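Local structure of putative sugar ABC transporter, substrate-binding protein (4WZZ) at residues A[225-230]-A[248-253]; A[254-259]-A[277-282]; A[149-154]-A[342-347]; A[155-160]-A[194-199]. The protein probably serves as the substrate-binding component of a sugar ABC transporter and holds L-rhamnose between its two lobes. All coordinates share one frame; numbering follows the deposited sequence.

In the fold
Along the chain the order is 149-154, 155-160, 194-199, 225-230, 248-253, 254-259, 277-282 and 342-347, so interaction 3 brackets the other three. Interactions 1 and 2 share helix 249-261: their centres lie about 10 Å apart, and S227, C228 and M253 of the first touch A254, V258 and E278 of the second. Interactions 3 and 4 reach the same mixed sheet through strand 154-156, with centres about 13 Å apart. Interaction 3 stands about 34 Å, centre to centre, from interaction 2, on the other side of the chain's centre. T248 and T249 of interaction 1 and Q157 and W196 of interaction 4 line one rhamnose pocket, while interactions 2 and 3 join parts of the fold farther out.

Interaction 1: residues A[225-230]-A[248-253]; sequences QASCDQ and TTVGIM. With RAM (alpha-L-rhamnopyranose), chain B.
S227 on helix 224-237 faces G251 on helix 249-261, two helices of the periplasmic-binding-protein fold that come close near the sugar pocket. The S227 hydroxyl is the leading atom: OG stands 3.8 Å from G251 CA, and the V250 methyl CG1 lies beside it at 4.2 Å. The CA atoms of S227 and G251 are 5.3 Å apart. Between the helices this is van der Waals packing of S227 CB and OG on G251 CA. The torsion of S227 (chi1 -65°) puts OG beside its own backbone N, where it hydrogen-bonds to E223 O, a partner one turn back in the chain and not across the contact.

On the other helix, T248 is the N-cap. Its OG1 accepts from G251 N at 3.1 Å in a nearly straight bond (176°), and the same hydroxyl hydrogen-bonds to D222 OD1. D222 OD2 bonds the rhamnose, so this carboxylate connects the cap to the sugar. The residue touched by S227 thus also takes part in the cap that fixes the start of helix 249-261. D143, K62, N66, N192 and Q193 hydrogen-bond the sugar as well. T249, in the first turn, faces rhamnose with both backbone and side chain. T249 N donates to the ring oxygen O5 of the sugar at 2.9 Å. At the neighbouring anomeric position, T249 OG1 and rhamnose O1 share a hydrogen bond of 2.8 Å, in which either may be the donor.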
# COMPACT_ATOMS: atom_id res chain seq x y z
N GLN A 225 2.60 -10.21 14.99
CA GLN A 225 3.21 -10.27 16.32
C GLN A 225 4.21 -9.12 16.51
O GLN A 225 4.18 -8.42 17.53
CB GLN A 225 3.87 -11.62 16.58
CG GLN A 225 4.31 -11.80 18.04
CD GLN A 225 3.17 -11.69 19.04
OE1 GLN A 225 2.16 -12.41 18.95
NE2 GLN A 225 3.32 -10.78 20.01
N ALA A 226 5.06 -8.89 15.52
CA ALA A 226 6.00 -7.79 15.60
C ALA A 226 5.26 -6.45 15.74
O ALA A 226 5.68 -5.57 16.48
CB ALA A 226 6.90 -7.76 14.37
N SER A 227 4.14 -6.31 15.06
CA SER A 227 3.41 -5.06 15.13
C SER A 227 2.74 -4.88 16.50
O SER A 227 2.72 -3.77 17.04
CB SER A 227 2.38 -4.96 14.01
OG SER A 227 3.02 -4.91 12.76
N CYS A 228 2.26 -5.96 17.09
CA CYS A 228 1.74 -5.91 18.47
C CYS A 228 2.85 -5.50 19.43
O CYS A 228 2.67 -4.62 20.29
CB CYS A 228 1.14 -7.25 18.91
SG CYS A 228 -0.43 -7.65 18.09
N ASP A 229 4.01 -6.15 19.28
CA ASP A 229 5.14 -5.87 20.16
C ASP A 229 5.60 -4.41 20.05
O ASP A 229 5.89 -3.77 21.06
CB ASP A 229 6.32 -6.80 19.85
CG ASP A 229 6.04 -8.28 20.21
OD1 ASP A 229 5.04 -8.58 20.90
OD2 ASP A 229 6.83 -9.15 19.78
N GLN A 230 5.64 -3.88 18.84
CA GLN A 230 6.04 -2.48 18.64
C GLN A 230 4.99 -1.51 19.17
O GLN A 230 5.34 -0.44 19.64
CB GLN A 230 6.38 -2.20 17.18
CG GLN A 230 7.66 -2.89 16.72
CD GLN A 230 8.86 -2.56 17.58
OE1 GLN A 230 9.14 -1.40 17.87
NE2 GLN A 230 9.57 -3.59 18.03
N THR A 248 -0.20 0.90 7.55
CA THR A 248 -0.01 -0.49 7.13
C THR A 248 -1.22 -1.26 7.64
O THR A 248 -1.64 -1.10 8.79
CB THR A 248 1.27 -1.14 7.73
OG1 THR A 248 1.02 -2.54 7.93
CG2 THR A 248 1.66 -0.49 9.05
N THR A 249 -1.84 -2.03 6.77
CA THR A 249 -3.05 -2.74 7.16
C THR A 249 -2.78 -3.72 8.30
O THR A 249 -3.61 -3.90 9.19
CB THR A 249 -3.73 -3.45 5.99
OG1 THR A 249 -2.88 -4.48 5.49
CG2 THR A 249 -4.10 -2.46 4.90
N VAL A 250 -1.61 -4.35 8.29
CA VAL A 250 -1.25 -5.28 9.33
C VAL A 250 -1.00 -4.54 10.64
O VAL A 250 -1.51 -4.92 11.70
CB VAL A 250 -0.02 -6.11 8.93
CG1 VAL A 250 0.48 -6.99 10.09
CG2 VAL A 250 -0.33 -6.97 7.70
N GLY A 251 -0.21 -3.47 10.57
CA GLY A 251 0.12 -2.72 11.76
C GLY A 251 -1.09 -2.10 12.44
O GLY A 251 -1.20 -2.13 13.68
N ILE A 252 -2.00 -1.54 11.66
CA ILE A 252 -3.14 -0.87 12.27
C ILE A 252 -4.04 -1.88 12.99
O ILE A 252 -4.53 -1.61 14.08
CB ILE A 252 -3.91 0.02 11.29
CG1 ILE A 252 -4.83 0.99 12.06
CG2 ILE A 252 -4.67 -0.81 10.25
CD1 ILE A 252 -5.63 1.91 11.15
N MSE A 253 -4.26 -3.04 12.41
CA MSE A 253 -5.13 -3.98 13.11
C MSE A 253 -4.44 -4.60 14.33
O MSE A 253 -5.09 -4.91 15.33
CB MSE A 253 -5.77 -5.00 12.16
CG MSE A 253 -4.85 -5.90 11.37
SE MSE A 253 -4.21 -7.44 12.35
CE MSE A 253 -5.46 -7.50 13.84
C1 RAM B . 0.11 -3.36 4.01
C2 RAM B . 1.23 -3.40 2.97
C3 RAM B . 0.86 -2.63 1.70
C4 RAM B . 0.29 -1.25 2.03
C5 RAM B . -0.83 -1.37 3.05
C6 RAM B . -1.35 -0.01 3.49
O1 RAM B . -0.93 -4.16 3.56
O2 RAM B . 2.35 -2.84 3.59
O3 RAM B . 2.04 -2.56 0.90
O4 RAM B . -0.18 -0.63 0.85
O5 RAM B . -0.40 -2.06 4.20

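Interaction 2: residues A[254-259]-A[277-282]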
# COMPACT_ATOMS: atom_id res chain seq x y z
N ALA A 254 -3.11 -4.73 14.28
CA ALA A 254 -2.37 -5.21 15.43
C ALA A 254 -2.42 -4.18 16.55
O ALA A 254 -2.67 -4.54 17.70
CB ALA A 254 -0.92 -5.53 15.05
N ALA A 255 -2.19 -2.91 16.21
CA ALA A 255 -2.25 -1.85 17.21
C ALA A 255 -3.65 -1.79 17.82
O ALA A 255 -3.83 -1.57 19.03
CB ALA A 255 -1.88 -0.53 16.57
N ALA A 256 -4.68 -1.92 16.98
CA ALA A 256 -6.05 -1.89 17.50
C ALA A 256 -6.29 -2.97 18.54
O ALA A 256 -6.94 -2.74 19.59
CB ALA A 256 -7.04 -2.02 16.37
N LYS A 257 -5.78 -4.16 18.26
CA LYS A 257 -5.92 -5.29 19.15
C LYS A 257 -5.25 -5.02 20.49
O LYS A 257 -5.83 -5.25 21.55
CB LYS A 257 -5.34 -6.56 18.51
CG LYS A 257 -5.39 -7.80 19.40
CD LYS A 257 -6.81 -8.16 19.82
CE LYS A 257 -6.96 -9.65 20.22
NZ LYS A 257 -6.10 -10.04 21.38
N VAL A 258 -4.04 -4.48 20.44
CA VAL A 258 -3.30 -4.13 21.64
C VAL A 258 -4.02 -3.05 22.44
O VAL A 258 -4.18 -3.17 23.66
CB VAL A 258 -1.84 -3.68 21.29
CG1 VAL A 258 -1.13 -3.11 22.51
CG2 VAL A 258 -1.05 -4.84 20.70
N LEU A 259 -4.48 -1.98 21.78
CA LEU A 259 -5.14 -0.90 22.52
C LEU A 259 -6.43 -1.41 23.15
O LEU A 259 -6.78 -1.01 24.27
CB LEU A 259 -5.45 0.28 21.60
CG LEU A 259 -4.23 1.00 21.02
CD1 LEU A 259 -4.73 2.11 20.11
CD2 LEU A 259 -3.31 1.54 22.13
N SER A 277 -12.63 -4.70 6.49
CA SER A 277 -12.98 -6.02 7.02
C SER A 277 -12.33 -6.30 8.38
O SER A 277 -12.95 -6.89 9.27
CB SER A 277 -12.61 -7.11 6.03
OG SER A 277 -11.20 -7.12 5.82
N GLU A 278 -11.08 -5.90 8.54
CA GLU A 278 -10.33 -6.11 9.78
C GLU A 278 -10.61 -5.04 10.85
O GLU A 278 -10.55 -5.31 12.06
CB GLU A 278 -8.83 -6.11 9.47
CG GLU A 278 -8.40 -7.31 8.66
CD GLU A 278 -6.89 -7.40 8.54
OE1 GLU A 278 -6.25 -6.40 8.21
OE2 GLU A 278 -6.35 -8.50 8.77
N MSE A 279 -10.89 -3.82 10.42
CA MSE A 279 -10.97 -2.72 11.36
C MSE A 279 -12.39 -2.40 11.80
O MSE A 279 -12.57 -1.61 12.70
CB MSE A 279 -10.36 -1.46 10.75
CG MSE A 279 -8.86 -1.55 10.58
SE MSE A 279 -8.00 -1.66 12.32
CE MSE A 279 -8.51 0.11 13.02
N ALA A 280 -13.39 -3.02 11.18
CA ALA A 280 -14.79 -2.68 11.43
C ALA A 280 -15.14 -2.59 12.92
O ALA A 280 -15.79 -1.64 13.38
CB ALA A 280 -15.68 -3.68 10.75
N ASP A 281 -14.71 -3.57 13.70
CA ASP A 281 -15.12 -3.61 15.10
C ASP A 281 -14.34 -2.62 15.97
O ASP A 281 -14.68 -2.45 17.15
CB ASP A 281 -14.98 -5.01 15.66
CG ASP A 281 -15.85 -6.03 14.93
OD1 ASP A 281 -16.84 -5.64 14.27
OD2 ASP A 281 -15.53 -7.24 15.05
N TYR A 282 -13.29 -1.99 15.42
CA TYR A 282 -12.48 -1.05 16.18
C TYR A 282 -12.79 0.38 15.85
O TYR A 282 -12.20 1.30 16.43
CB TYR A 282 -11.01 -1.27 15.89
CG TYR A 282 -10.51 -2.62 16.25
CD1 TYR A 282 -10.43 -3.02 17.58
CD2 TYR A 282 -10.06 -3.49 15.29
CE1 TYR A 282 -9.94 -4.24 17.92
CE2 TYR A 282 -9.57 -4.71 15.61
CZ TYR A 282 -9.50 -5.09 16.93
OH TYR A 282 -8.99 -6.32 17.24
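A256 CB lies over one face of the Y282 ring. The methyl carbon is 3.5 Å from the ring centroid and only 12° off the ring normal, the geometry of a CH-pi contact centred on the aromatic face. CG and CD2 of Y282 are the ring atoms nearest to it, and the CA atoms of A256 and Y282 are 6.6 Å apart, a short spacing that the small alanine permits. The selenium of M279, a selenomethionine, meets the same methyl at 4.2 Å, so A256 is touched by both the aromatic ring and the selenoether side chain of M279.

Further along the ring, the phenol end reaches K257. Y282 OH is 3.8 Å from K257 CA and equally far from K257 CD, so the hydroxyl rests beside the aliphatic part of the lysine. The lysine chain starts anti to the backbone N (chi1 178°), then bends at chi2 and chi4, and its ammonium group goes to a salt bridge with D261 instead.

Two features set the second shell. Y282 N bonds to M279 O at 2.8 Å, which joins the two residues that touch A256 within one short turn, and the Y282 backbone also pairs with C291. M279 packs in addition on I252 and M253. A255, A256 and L259 touch L270 of strand 269-272, so helix 249-261 packs on that strand as well as on residues 277-282, while A254, A255 and K257 reach helix 224-237.

Interaction 3: residues A[149-154]-A[342-347]; sequences NSRKVF and TAAADG
R151 and D346 approach each other from opposite directions, each with CG placed between its backbone N and carbonyl carbon (chi1 75° for R151 and 64° for D346). Beyond CG the arginine chain runs extended to NE, which carries the guanidinium across to the carboxylate. There the two groups meet end-on through a pair of bonds: R151 NH1 donates to D346 OD2 at 2.8 Å, and R151 NH2 donates to D346 OD1 at 3.0 Å. OD1 uses its syn lone pair, whereas OD2 is met on the syn side but out of the carboxylate plane. The two flat groups are accordingly twisted, their planes 39° apart.

Further bonds limit the rotation of both ends. NH1 also reaches T146 O and NH2 reaches T349 O, while OD1 accepts from G348 N. F154 CB covers part of one guanidinium face, 3.3 Å above its plane, and A344 CB lies at the edge, 4.0 Å from NH2.

D346 occupies the third position of a type I beta turn from A344 to G347, closed by G347 N bonding to A344 O. This turn links the antiparallel strands 338-343 and 349-352, making a beta hairpin that the bidentate salt bridge ties to the loop before strand 154-156.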
# COMPACT_ATOMS: atom_id res chain seq x y z
N ASN A 149 14.63 2.81 -12.44
CA ASN A 149 15.46 2.01 -13.35
C ASN A 149 15.07 0.54 -13.37
O ASN A 149 15.59 -0.24 -14.19
CB ASN A 149 16.93 2.09 -12.93
CG ASN A 149 17.55 3.42 -13.29
OD1 ASN A 149 17.04 4.15 -14.15
ND2 ASN A 149 18.66 3.75 -12.64
N SER A 150 14.17 0.15 -12.48
CA SER A 150 13.80 -1.24 -12.29
C SER A 150 12.41 -1.57 -12.81
O SER A 150 11.89 -2.65 -12.55
CB SER A 150 13.87 -1.57 -10.78
OG SER A 150 15.20 -1.47 -10.30
N ARG A 151 11.78 -0.63 -13.53
CA ARG A 151 10.39 -0.79 -13.94
C ARG A 151 10.07 0.03 -15.18
O ARG A 151 10.80 0.95 -15.53
CB ARG A 151 9.45 -0.33 -12.81
CG ARG A 151 9.39 1.19 -12.70
CD ARG A 151 8.53 1.65 -11.56
NE ARG A 151 8.18 3.07 -11.67
CZ ARG A 151 8.57 4.03 -10.82
NH1 ARG A 151 9.37 3.77 -9.79
NH2 ARG A 151 8.14 5.27 -11.00
N LYS A 152 8.97 -0.30 -15.85
CA LYS A 152 8.49 0.53 -16.94
C LYS A 152 7.45 1.53 -16.43
O LYS A 152 7.30 2.61 -17.00
CB LYS A 152 7.93 -0.33 -18.08
CG LYS A 152 9.03 -1.03 -18.85
CD LYS A 152 8.46 -1.80 -20.02
CE LYS A 152 9.51 -2.11 -21.05
NZ LYS A 152 9.03 -3.18 -21.98
N VAL A 153 6.78 1.20 -15.32
CA VAL A 153 5.77 2.08 -14.75
C VAL A 153 5.40 1.59 -13.35
O VAL A 153 5.55 0.41 -13.06
CB VAL A 153 4.51 2.16 -15.62
CG1 VAL A 153 3.76 0.81 -15.64
CG2 VAL A 153 3.61 3.32 -15.19
N PHE A 154 4.93 2.51 -12.51
CA PHE A 154 4.43 2.18 -11.16
C PHE A 154 2.94 2.43 -11.09
O PHE A 154 2.45 3.46 -11.58
CB PHE A 154 5.14 3.04 -10.10
CG PHE A 154 4.66 2.78 -8.69
CD1 PHE A 154 4.73 1.51 -8.16
CD2 PHE A 154 4.17 3.82 -7.89
CE1 PHE A 154 4.31 1.25 -6.88
CE2 PHE A 154 3.75 3.55 -6.61
CZ PHE A 154 3.82 2.25 -6.11
N THR A 342 1.77 9.61 -15.66
CA THR A 342 2.34 10.88 -15.26
C THR A 342 3.75 10.69 -14.75
O THR A 342 4.15 9.58 -14.39
CB THR A 342 1.47 11.58 -14.18
OG1 THR A 342 1.26 10.68 -13.08
CG2 THR A 342 0.13 11.95 -14.75
N ALA A 343 4.52 11.78 -14.73
CA ALA A 343 5.86 11.77 -14.19
C ALA A 343 5.76 11.56 -12.69
O ALA A 343 4.91 12.14 -12.03
CB ALA A 343 6.55 13.10 -14.49
N ALA A 344 6.62 10.71 -12.14
CA ALA A 344 6.58 10.42 -10.71
C ALA A 344 7.74 11.10 -10.01
O ALA A 344 8.78 11.34 -10.64
CB ALA A 344 6.64 8.90 -10.48
N ALA A 345 7.56 11.38 -8.72
CA ALA A 345 8.56 12.10 -7.93
C ALA A 345 9.89 11.34 -7.87
O ALA A 345 10.94 11.97 -7.80
CB ALA A 345 8.04 12.43 -6.51
N ASP A 346 9.84 10.01 -7.92
CA ASP A 346 11.08 9.24 -7.89
C ASP A 346 11.82 9.22 -9.24
O ASP A 346 12.81 8.51 -9.38
CB ASP A 346 10.87 7.79 -7.41
CG ASP A 346 9.99 6.97 -8.33
OD1 ASP A 346 9.71 7.39 -9.47
OD2 ASP A 346 9.58 5.86 -7.88
N GLY A 347 11.34 9.98 -10.22
CA GLY A 347 12.03 10.09 -11.50
C GLY A 347 11.52 9.11 -12.54
O GLY A 347 11.89 9.17 -13.71

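Interaction 4: residues A[155-160]-A[194-199]; sequences VNQAGT and NAWIDG
Q157 sets its amide against the benzo edge of the W196 indole, NE2 lying 3.6 Å from CZ2 near the ring plane. Both residues belong to the L-rhamnose pocket of this periplasmic-binding-protein fold, and both touch the sugar. The two side chains cross at about a right angle, with amide and ring planes 74° apart, so the contact is an edge approach and not a stack. Q157 gets there by a bend at chi2 (-96°). Its NE2 donates instead to D143 OD1, so what it makes with the ring is a packing contact; D143 in turn bonds the rhamnose. Q157 is thus a link between an aromatic wall of the pocket and one of the polar residues that bind the sugar.

At the pyrrole end of the same indole, the T160 methyl packs beside the ring and oblique to it. This carbon, CG2, lies 3.9 Å from W196 CD1 and the same distance from A195 CB, resting against the helix backbone near A195 O at 3.6 Å. The methyl is anti to the backbone N of T160, in the first turn of helix 160-174, for which G159 is the N-cap residue. The contact therefore joins strand 154-156 and the start of that helix to helix 191-203, whose residue W196 also touches I163 and L273.

A water completes the join on the indole edge. W196 NE1 donates to it at 2.8 Å, and the water in its turn donates to N156 OD1, likewise at 2.8 Å, while N156 ND2 is taken by E350 OE1.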
# COMPACT_ATOMS: atom_id res chain seq x y z
N VAL A 155 2.21 1.49 -10.52
CA VAL A 155 0.77 1.65 -10.35
C VAL A 155 0.56 1.96 -8.89
O VAL A 155 0.75 1.10 -8.02
CB VAL A 155 -0.02 0.41 -10.77
CG1 VAL A 155 -1.51 0.67 -10.61
CG2 VAL A 155 0.28 0.07 -12.22
N ASN A 156 0.17 3.21 -8.63
CA ASN A 156 0.06 3.76 -7.26
C ASN A 156 -1.40 3.84 -6.85
O ASN A 156 -2.25 4.32 -7.62
CB ASN A 156 0.68 5.18 -7.25
CG ASN A 156 1.14 5.61 -5.87
OD1 ASN A 156 0.80 5.01 -4.86
ND2 ASN A 156 1.94 6.70 -5.83
N GLN A 157 -1.71 3.32 -5.65
CA GLN A 157 -3.07 3.29 -5.12
C GLN A 157 -3.69 4.67 -4.96
O GLN A 157 -4.89 4.84 -5.09
CB GLN A 157 -3.07 2.59 -3.76
CG GLN A 157 -1.90 2.97 -2.84
CD GLN A 157 -0.76 2.00 -2.91
OE1 GLN A 157 -0.13 1.86 -3.96
NE2 GLN A 157 -0.48 1.32 -1.81
N ALA A 158 -2.87 5.66 -4.66
CA ALA A 158 -3.35 7.03 -4.48
C ALA A 158 -2.15 7.93 -4.56
O ALA A 158 -1.02 7.47 -4.49
CB ALA A 158 -4.06 7.18 -3.13
N GLY A 159 -2.36 9.24 -4.75
CA GLY A 159 -1.24 10.15 -4.70
C GLY A 159 -0.53 10.04 -3.34
O GLY A 159 -1.16 10.06 -2.28
N THR A 160 0.79 9.95 -3.37
CA THR A 160 1.56 9.87 -2.13
C THR A 160 1.21 11.02 -1.19
O THR A 160 0.97 10.85 0.00
CB THR A 160 3.05 9.87 -2.45
OG1 THR A 160 3.35 8.76 -3.31
CG2 THR A 160 3.85 9.75 -1.18
N ASN A 194 7.71 4.30 3.42
CA ASN A 194 8.72 5.33 3.54
C ASN A 194 8.30 6.62 2.80
O ASN A 194 8.58 7.74 3.28
CB ASN A 194 10.06 4.81 3.04
CG ASN A 194 10.71 3.86 4.04
OD1 ASN A 194 10.30 3.78 5.21
ND2 ASN A 194 11.71 3.13 3.58
N ALA A 195 7.64 6.48 1.65
CA ALA A 195 7.15 7.63 0.90
C ALA A 195 6.03 8.36 1.65
O ALA A 195 6.00 9.61 1.69
CB ALA A 195 6.70 7.22 -0.50
N TRP A 196 5.11 7.60 2.24
CA TRP A 196 4.04 8.21 3.03
C TRP A 196 4.60 8.91 4.25
O TRP A 196 4.13 9.99 4.61
CB TRP A 196 3.01 7.17 3.44
CG TRP A 196 2.33 6.54 2.26
CD1 TRP A 196 2.02 7.14 1.07
CD2 TRP A 196 1.90 5.19 2.14
NE1 TRP A 196 1.41 6.25 0.23
CE2 TRP A 196 1.33 5.03 0.86
CE3 TRP A 196 1.95 4.08 2.99
CZ2 TRP A 196 0.80 3.80 0.42
CZ3 TRP A 196 1.43 2.90 2.56
CH2 TRP A 196 0.87 2.76 1.29
N ILE A 197 5.56 8.29 4.90
CA ILE A 197 6.16 8.88 6.10
C ILE A 197 6.94 10.14 5.74
O ILE A 197 6.83 11.16 6.40
CB ILE A 197 7.04 7.87 6.84
CG1 ILE A 197 6.19 6.76 7.41
CG2 ILE A 197 7.81 8.56 8.00
CD1 ILE A 197 6.96 5.48 7.74
N ASP A 198 7.69 10.10 4.64
CA ASP A 198 8.37 11.30 4.19
C ASP A 198 7.36 12.38 3.84
O ASP A 198 7.57 13.56 4.15
CB ASP A 198 9.24 11.00 2.98
CG ASP A 198 10.52 10.28 3.36
OD1 ASP A 198 10.90 10.29 4.56
OD2 ASP A 198 11.15 9.69 2.46
N GLY A 199 6.26 11.98 3.20
CA GLY A 199 5.19 12.90 2.89
C GLY A 199 4.62 13.54 4.14
O GLY A 199 4.36 14.75 4.17
O HOH W 1 0.58 6.40 -2.46